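PDB 5IG9: ATP grasp ligase from Microcystis aeruginosa MRC, which probably acts as an ATP-dependent ligase of the ATP-grasp family, in keeping with a role in closing ester rings in microviridin precursor peptides. Local coordinates for residues A[5-10]-A[31-36]; A[13-18]-A[71-76]. All blocks are in the same frame, centred on the assembly; numbering follows the deposited sequence.

Contact 1. Residues A[5-10]-A[31-36]; sequences IVTFSR and RFDTDR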
loop_
_atom_site.group_PDB
_atom_site.type_symbol
_atom_site.label_atom_id
_atom_site.label_comp_id
_atom_site.label_asym_id
_atom_site.label_seq_id
_atom_site.Cartn_x
_atom_site.Cartn_y
_atom_site.Cartn_z
ATOM N N ILE A 5 -0.066 -20.020 2.654
ATOM C CA ILE A 5 -0.980 -19.289 3.522
ATOM C C ILE A 5 -0.181 -18.217 4.242
ATOM O O ILE A 5 0.665 -18.517 5.092
ATOM C CB ILE A 5 -1.699 -20.217 4.507
ATOM C CG1 ILE A 5 -2.665 -21.117 3.743
ATOM C CG2 ILE A 5 -2.441 -19.409 5.554
ATOM C CD1 ILE A 5 -3.309 -22.178 4.580
ATOM N N VAL A 6 -0.459 -16.961 3.906
ATOM C CA VAL A 6 0.286 -15.821 4.426
ATOM C C VAL A 6 -0.443 -15.322 5.669
ATOM O O VAL A 6 -1.467 -14.645 5.574
ATOM C CB VAL A 6 0.427 -14.722 3.375
ATOM C CG1 VAL A 6 1.302 -13.600 3.897
ATOM C CG2 VAL A 6 0.997 -15.300 2.091
ATOM N N THR A 7 0.096 -15.650 6.843
ATOM C CA THR A 7 -0.537 -15.284 8.103
ATOM C C THR A 7 0.510 -14.849 9.120
ATOM O O THR A 7 1.579 -14.361 8.745
ATOM C CB THR A 7 -1.359 -16.456 8.650
ATOM O OG1 THR A 7 -1.847 -16.132 9.956
ATOM C CG2 THR A 7 -0.506 -17.713 8.734
ATOM N N PHE A 8 0.205 -15.009 10.406
ATOM C CA PHE A 8 1.169 -14.768 11.470
ATOM C C PHE A 8 0.883 -15.747 12.601
ATOM O O PHE A 8 -0.131 -16.448 12.599
ATOM C CB PHE A 8 1.149 -13.303 11.941
ATOM C CG PHE A 8 -0.077 -12.912 12.724
ATOM C CD1 PHE A 8 -1.340 -12.974 12.158
ATOM C CD2 PHE A 8 0.043 -12.440 14.021
ATOM C CE1 PHE A 8 -2.458 -12.603 12.880
ATOM C CE2 PHE A 8 -1.070 -12.062 14.744
ATOM C CZ PHE A 8 -2.322 -12.146 14.173
ATOM N N SER A 9 1.802 -15.797 13.568
ATOM C CA SER A 9 1.769 -16.858 14.571
ATOM C C SER A 9 0.569 -16.741 15.506
ATOM O O SER A 9 0.047 -17.763 15.965
ATOM C CB SER A 9 3.067 -16.854 15.378
ATOM O OG SER A 9 3.282 -15.596 15.993
ATOM N N ARG A 10 0.121 -15.523 15.808
ATOM C CA ARG A 10 -0.987 -15.321 16.732
ATOM C C ARG A 10 -2.336 -15.221 16.027
ATOM O O ARG A 10 -3.292 -14.694 16.609
ATOM C CB ARG A 10 -0.746 -14.075 17.589
ATOM C CG ARG A 10 0.471 -14.159 18.505
ATOM C CD ARG A 10 0.578 -12.930 19.403
ATOM N NE ARG A 10 0.146 -13.191 20.775
ATOM C CZ ARG A 10 -1.077 -12.952 21.240
ATOM N NH1 ARG A 10 -2.007 -12.445 20.443
ATOM N NH2 ARG A 10 -1.372 -13.219 22.506
ATOM N N ARG A 31 2.012 -23.147 5.984
ATOM C CA ARG A 31 1.697 -21.967 6.781
ATOM C C ARG A 31 2.947 -21.110 6.940
ATOM O O ARG A 31 3.961 -21.577 7.469
ATOM C CB ARG A 31 1.147 -22.360 8.151
ATOM C CG ARG A 31 1.063 -21.196 9.127
ATOM C CD ARG A 31 0.213 -21.532 10.336
ATOM N NE ARG A 31 0.154 -20.417 11.272
ATOM C CZ ARG A 31 -0.731 -20.318 12.257
ATOM N NH1 ARG A 31 -1.635 -21.270 12.429
ATOM N NH2 ARG A 31 -0.717 -19.266 13.064
ATOM N N PHE A 32 2.865 -19.857 6.506
ATOM C CA PHE A 32 3.983 -18.918 6.563
ATOM C C PHE A 32 3.630 -17.807 7.547
ATOM O O PHE A 32 2.847 -16.910 7.225
ATOM C CB PHE A 32 4.285 -18.360 5.174
ATOM C CG PHE A 32 5.344 -17.288 5.159
ATOM C CD1 PHE A 32 6.510 -17.432 5.894
ATOM C CD2 PHE A 32 5.183 -16.148 4.387
ATOM C CE1 PHE A 32 7.489 -16.450 5.874
ATOM C CE2 PHE A 32 6.159 -15.165 4.362
ATOM C CZ PHE A 32 7.313 -15.316 5.107
ATOM N N ASP A 33 4.213 -17.865 8.743
ATOM C CA ASP A 33 3.976 -16.849 9.768
ATOM C C ASP A 33 4.880 -15.659 9.480
ATOM O O ASP A 33 6.095 -15.717 9.688
ATOM C CB ASP A 33 4.218 -17.417 11.161
ATOM C CG ASP A 33 3.208 -18.486 11.537
ATOM O OD1 ASP A 33 2.063 -18.427 11.040
ATOM O OD2 ASP A 33 3.559 -19.389 12.327
ATOM N N THR A 34 4.280 -14.567 9.001
ATOM C CA THR A 34 5.064 -13.409 8.588
ATOM C C THR A 34 5.765 -12.746 9.765
ATOM O O THR A 34 6.832 -12.148 9.591
ATOM C CB THR A 34 4.171 -12.396 7.869
ATOM O OG1 THR A 34 3.040 -12.083 8.692
ATOM C CG2 THR A 34 3.685 -12.959 6.546
ATOM N N ASP A 35 5.193 -12.838 10.967
ATOM C CA ASP A 35 5.814 -12.199 12.122
ATOM C C ASP A 35 7.049 -12.946 12.607
ATOM O O ASP A 35 7.890 -12.347 13.286
ATOM C CB ASP A 35 4.802 -12.061 13.259
ATOM C CG ASP A 35 4.294 -13.398 13.755
ATOM O OD1 ASP A 35 4.170 -14.332 12.935
ATOM O OD2 ASP A 35 4.019 -13.515 14.967
ATOM N N ARG A 36 7.182 -14.226 12.272
ATOM C CA ARG A 36 8.350 -15.011 12.644
ATOM C C ARG A 36 9.457 -14.943 11.599
ATOM O O ARG A 36 10.389 -15.752 11.642
ATOM C CB ARG A 36 7.938 -16.460 12.909
ATOM C CG ARG A 36 6.997 -16.586 14.098
ATOM C CD ARG A 36 6.536 -18.010 14.342
ATOM N NE ARG A 36 7.606 -18.982 14.169
ATOM C CZ ARG A 36 7.576 -19.964 13.273
ATOM N NH1 ARG A 36 6.522 -20.103 12.481
ATOM N NH2 ARG A 36 8.592 -20.812 13.175
#
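The carbonyl oxygen of Thr7 is gripped by two groups of Thr34, which approach from opposite faces of the carbonyl plane. Thr34 N reaches Thr7 O at 2.7 Å, and the hydroxyl of the same residue, Thr34 OG1, also meets Thr7 O at 2.7 Å. The hydroxyl can turn back because its chi1 of 53° sets OG1 between the backbone N and the carbonyl carbon. OG1 in turn accepts from the backbone N of Arg76, while CG2 of Thr34 packs on Val6 CG1, the two side chains crossing at about a right angle, so a threonine serves both polar and apolar neighbours. Upstream the strands 5-7 and 31-33 run parallel, their axes 25° apart: Phe32 N bonds to Ile5 O at 2.9 Å, and Thr7 N bonds to Phe32 O at 3.0 Å.

On the face that carries Thr7, charge takes over. The extended chain of Arg31 passes Thr7 CG2 and delivers NE to the syn lone pair of Asp33 OD1, 2.8 Å away in the guanidinium plane and almost straight at 177°. A second donor of the same group, Arg31 NH2, holds Phe8 O at 2.9 Å, tilted from that plane. Asp33 OD2 meets Arg36 NH1 at 3.1 Å on its anti side; Arg36 is itself shared with Asp57 and Glu40. Asp35 faces the loop at Ser9, and its OD1 takes Ser9 N at 2.9 Å from above the carboxylate plane. Thr7 OG1 looks instead to Asp11, and Phe32, on the opposite face of the sheet, packs on helix 87-107.

Asp33 thus takes arginine donors within its own segment, whereas Asp35 takes a backbone N-H from the loop after strand 3-7. With two arginines beside it, Asp33 is likely to stay ionised, and the network probably steadies Arg31, whose NH2, with Asp35, holds that loop.

Contact 2. Residues A[13-18]-A[71-76]; sequences ESIPLV and WYRRMR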
loop_
_atom_site.group_PDB
_atom_site.type_symbol
_atom_site.label_atom_id
_atom_site.label_comp_id
_atom_site.label_asym_id
_atom_site.label_seq_id
_atom_site.Cartn_x
_atom_site.Cartn_y
_atom_site.Cartn_z
ATOM N N GLU A 13 -8.420 -19.239 14.783
ATOM C CA GLU A 13 -8.772 -20.584 14.350
ATOM C C GLU A 13 -9.145 -20.659 12.875
ATOM O O GLU A 13 -9.484 -21.746 12.394
ATOM C CB GLU A 13 -9.929 -21.124 15.199
ATOM C CG GLU A 13 -9.736 -20.982 16.710
ATOM C CD GLU A 13 -10.032 -19.577 17.224
ATOM O OE1 GLU A 13 -10.938 -18.913 16.675
ATOM O OE2 GLU A 13 -9.351 -19.133 18.174
ATOM N N SER A 14 -9.100 -19.540 12.149
ATOM C CA SER A 14 -9.401 -19.586 10.724
ATOM C C SER A 14 -8.349 -20.390 9.970
ATOM O O SER A 14 -8.668 -21.085 8.997
ATOM C CB SER A 14 -9.488 -18.168 10.161
ATOM O OG SER A 14 -9.955 -17.260 11.143
ATOM N N ILE A 15 -7.093 -20.313 10.406
ATOM C CA ILE A 15 -5.981 -20.990 9.741
ATOM C C ILE A 15 -6.148 -22.506 9.817
ATOM O O ILE A 15 -6.161 -23.160 8.763
ATOM C CB ILE A 15 -4.632 -20.546 10.328
ATOM C CG1 ILE A 15 -4.546 -19.025 10.354
ATOM C CG2 ILE A 15 -3.489 -21.126 9.512
ATOM C CD1 ILE A 15 -4.717 -18.402 8.994
ATOM N N PRO A 16 -6.275 -23.120 11.004
ATOM C CA PRO A 16 -6.440 -24.582 11.029
ATOM C C PRO A 16 -7.724 -25.049 10.371
ATOM O O PRO A 16 -7.778 -26.180 9.872
ATOM C CB PRO A 16 -6.418 -24.915 12.525
ATOM C CG PRO A 16 -6.894 -23.687 13.184
ATOM C CD PRO A 16 -6.328 -22.560 12.369
ATOM N N LEU A 17 -8.761 -24.211 10.353
ATOM C CA LEU A 17 -9.995 -24.575 9.666
ATOM C C LEU A 17 -9.766 -24.739 8.169
ATOM O O LEU A 17 -10.357 -25.622 7.535
ATOM C CB LEU A 17 -11.068 -23.522 9.930
ATOM C CG LEU A 17 -11.958 -23.731 11.151
ATOM C CD1 LEU A 17 -12.628 -22.426 11.528
ATOM C CD2 LEU A 17 -12.996 -24.799 10.856
ATOM N N VAL A 18 -8.903 -23.904 7.591
ATOM C CA VAL A 18 -8.682 -23.934 6.149
ATOM C C VAL A 18 -7.678 -25.015 5.772
ATOM O O VAL A 18 -7.864 -25.729 4.780
ATOM C CB VAL A 18 -8.231 -22.550 5.650
ATOM C CG1 VAL A 18 -7.844 -22.618 4.179
ATOM C CG2 VAL A 18 -9.335 -21.533 5.864
ATOM N N TRP A 71 -3.056 -17.738 -0.195
ATOM C CA TRP A 71 -4.079 -17.106 0.629
ATOM C C TRP A 71 -3.457 -15.881 1.290
ATOM O O TRP A 71 -2.701 -16.002 2.260
ATOM C CB TRP A 71 -4.633 -18.073 1.672
ATOM C CG TRP A 71 -5.856 -17.546 2.358
ATOM C CD1 TRP A 71 -6.682 -16.553 1.912
ATOM C CD2 TRP A 71 -6.389 -17.975 3.617
ATOM N NE1 TRP A 71 -7.697 -16.344 2.812
ATOM C CE2 TRP A 71 -7.538 -17.202 3.868
ATOM C CE3 TRP A 71 -6.006 -18.939 4.554
ATOM C CZ2 TRP A 71 -8.308 -17.364 5.018
ATOM C CZ3 TRP A 71 -6.771 -19.098 5.694
ATOM C CH2 TRP A 71 -7.907 -18.315 5.917
ATOM N N TYR A 72 -3.774 -14.702 0.757
ATOM C CA TYR A 72 -3.249 -13.435 1.265
ATOM C C TYR A 72 -4.073 -13.052 2.492
ATOM O O TYR A 72 -4.958 -12.194 2.453
ATOM C CB TYR A 72 -3.300 -12.372 0.173
ATOM C CG TYR A 72 -2.523 -11.110 0.462
ATOM C CD1 TYR A 72 -1.188 -11.161 0.838
ATOM C CD2 TYR A 72 -3.120 -9.864 0.330
ATOM C CE1 TYR A 72 -0.475 -10.007 1.092
ATOM C CE2 TYR A 72 -2.417 -8.706 0.581
ATOM C CZ TYR A 72 -1.094 -8.781 0.960
ATOM O OH TYR A 72 -0.388 -7.627 1.210
ATOM N N ARG A 73 -3.763 -13.714 3.606
ATOM C CA ARG A 73 -4.600 -13.658 4.813
ATOM C C ARG A 73 -4.155 -12.539 5.754
ATOM O O ARG A 73 -4.791 -11.483 5.813
ATOM C CB ARG A 73 -4.595 -15.029 5.498
ATOM C CG ARG A 73 -5.051 -15.062 6.949
ATOM C CD ARG A 73 -6.507 -14.687 7.120
ATOM N NE ARG A 73 -6.872 -14.711 8.532
ATOM C CZ ARG A 73 -8.055 -14.344 9.006
ATOM N NH1 ARG A 73 -9.001 -13.919 8.179
ATOM N NH2 ARG A 73 -8.290 -14.403 10.309
ATOM N N ARG A 74 -3.062 -12.754 6.490
ATOM C CA ARG A 74 -2.607 -11.808 7.500
ATOM C C ARG A 74 -1.160 -11.427 7.237
ATOM O O ARG A 74 -0.324 -12.288 6.951
ATOM C CB ARG A 74 -2.756 -12.384 8.914
ATOM C CG ARG A 74 -3.772 -11.650 9.774
ATOM C CD ARG A 74 -4.893 -11.087 8.920
ATOM N NE ARG A 74 -6.157 -11.026 9.639
ATOM C CZ ARG A 74 -7.303 -10.632 9.094
ATOM N NH1 ARG A 74 -7.338 -10.260 7.822
ATOM N NH2 ARG A 74 -8.411 -10.612 9.817
ATOM N N MET A 75 -0.866 -10.135 7.340
ATOM C CA MET A 75 0.452 -9.600 7.012
ATOM C C MET A 75 0.999 -8.862 8.230
ATOM O O MET A 75 0.691 -7.686 8.440
ATOM C CB MET A 75 0.374 -8.683 5.795
ATOM C CG MET A 75 -0.135 -9.365 4.534
ATOM S SD MET A 75 -1.909 -9.708 4.531
ATOM C CE MET A 75 -2.582 -8.071 4.800
ATOM N N ARG A 76 1.815 -9.550 9.029
ATOM C CA ARG A 76 2.439 -8.939 10.197
ATOM C C ARG A 76 3.957 -9.045 10.109
ATOM O O ARG A 76 4.591 -9.678 10.958
ATOM C CB ARG A 76 1.923 -9.593 11.480
ATOM C CG ARG A 76 0.412 -9.539 11.633
ATOM C CD ARG A 76 -0.085 -8.106 11.627
ATOM N NE ARG A 76 -1.527 -8.039 11.436
ATOM C CZ ARG A 76 -2.414 -8.041 12.423
ATOM N NH1 ARG A 76 -2.006 -8.103 13.684
ATOM N NH2 ARG A 76 -3.711 -7.981 12.150
#
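Val18 sets its two methyls against the six-membered end of the Trp71 indole, approaching obliquely rather than squarely over the face or at the edge. Its CG2 lies 3.5 Å from Trp71 CH2. One helical turn earlier, Ile15 CD1 reaches Trp71 CZ3 at 3.9 Å, again at a slant; chi2 of -58° bends the chain so that this methyl also comes 3.9 Å from Arg73 CG. The backbone oxygen of Ser14 sits near the plane of the indole, at its edge. Valine and isoleucine give this helix face apolar methyls to set against the indole's broad apolar surface. Replacing Val18 by an alanine takes away both methyls, which would probably open a gap beside CZ3 and CH2 and let the indole rock.

Arg73 extends the layering. Its CB stands 3.9 Å above the indole plane, over the centre, and the chain then bends at chi2, 65°, carrying the guanidinium past Ile15 to Ser14. One face of that group is stacked by the guanidinium of Arg74, whose CZ lies 3.7 Å above the plane of Arg73; the other face has Ser14 CB near its rim. Ser14, small enough to let the flat group lie close, turns its hydroxyl to Asn12. Both arginines also bind the carboxylate of Glu300, whose negative charge probably offsets the repulsion between the stacked groups, while Arg73 NE pairs with Asp11.

The contact is wholly buried, and it fastens the start of helix 14-23 to the end of strand 69-72 on the face of the parallel sheet that also bears Ile5 and Thr7. Helix 313-323, from near the C terminus, adds Ile317 and Leu321 against Trp71 and Ser314 against Val18.

In the fold
From the N terminus, strand 3-7 leads through the loop at 8-13 into helix 14-23 and back to strand 29-33; contact 1 closes this beta-alpha-beta unit at the C-terminal ends of its strands. The chain then makes a longer excursion through strands 42-47, 54-57 and 60-63 before strand 69-72 returns beside strand 3-7, and contact 2 closes that loop onto the helix. The segments alternate along the chain, so the two loops cross. They also touch: Arg74 N probably donates to Val6 O at 2.6 Å. Together they tie helix 14-23 and three neighbouring strands of the Rossmann-like parallel sheet in the pre-ATP-grasp domain.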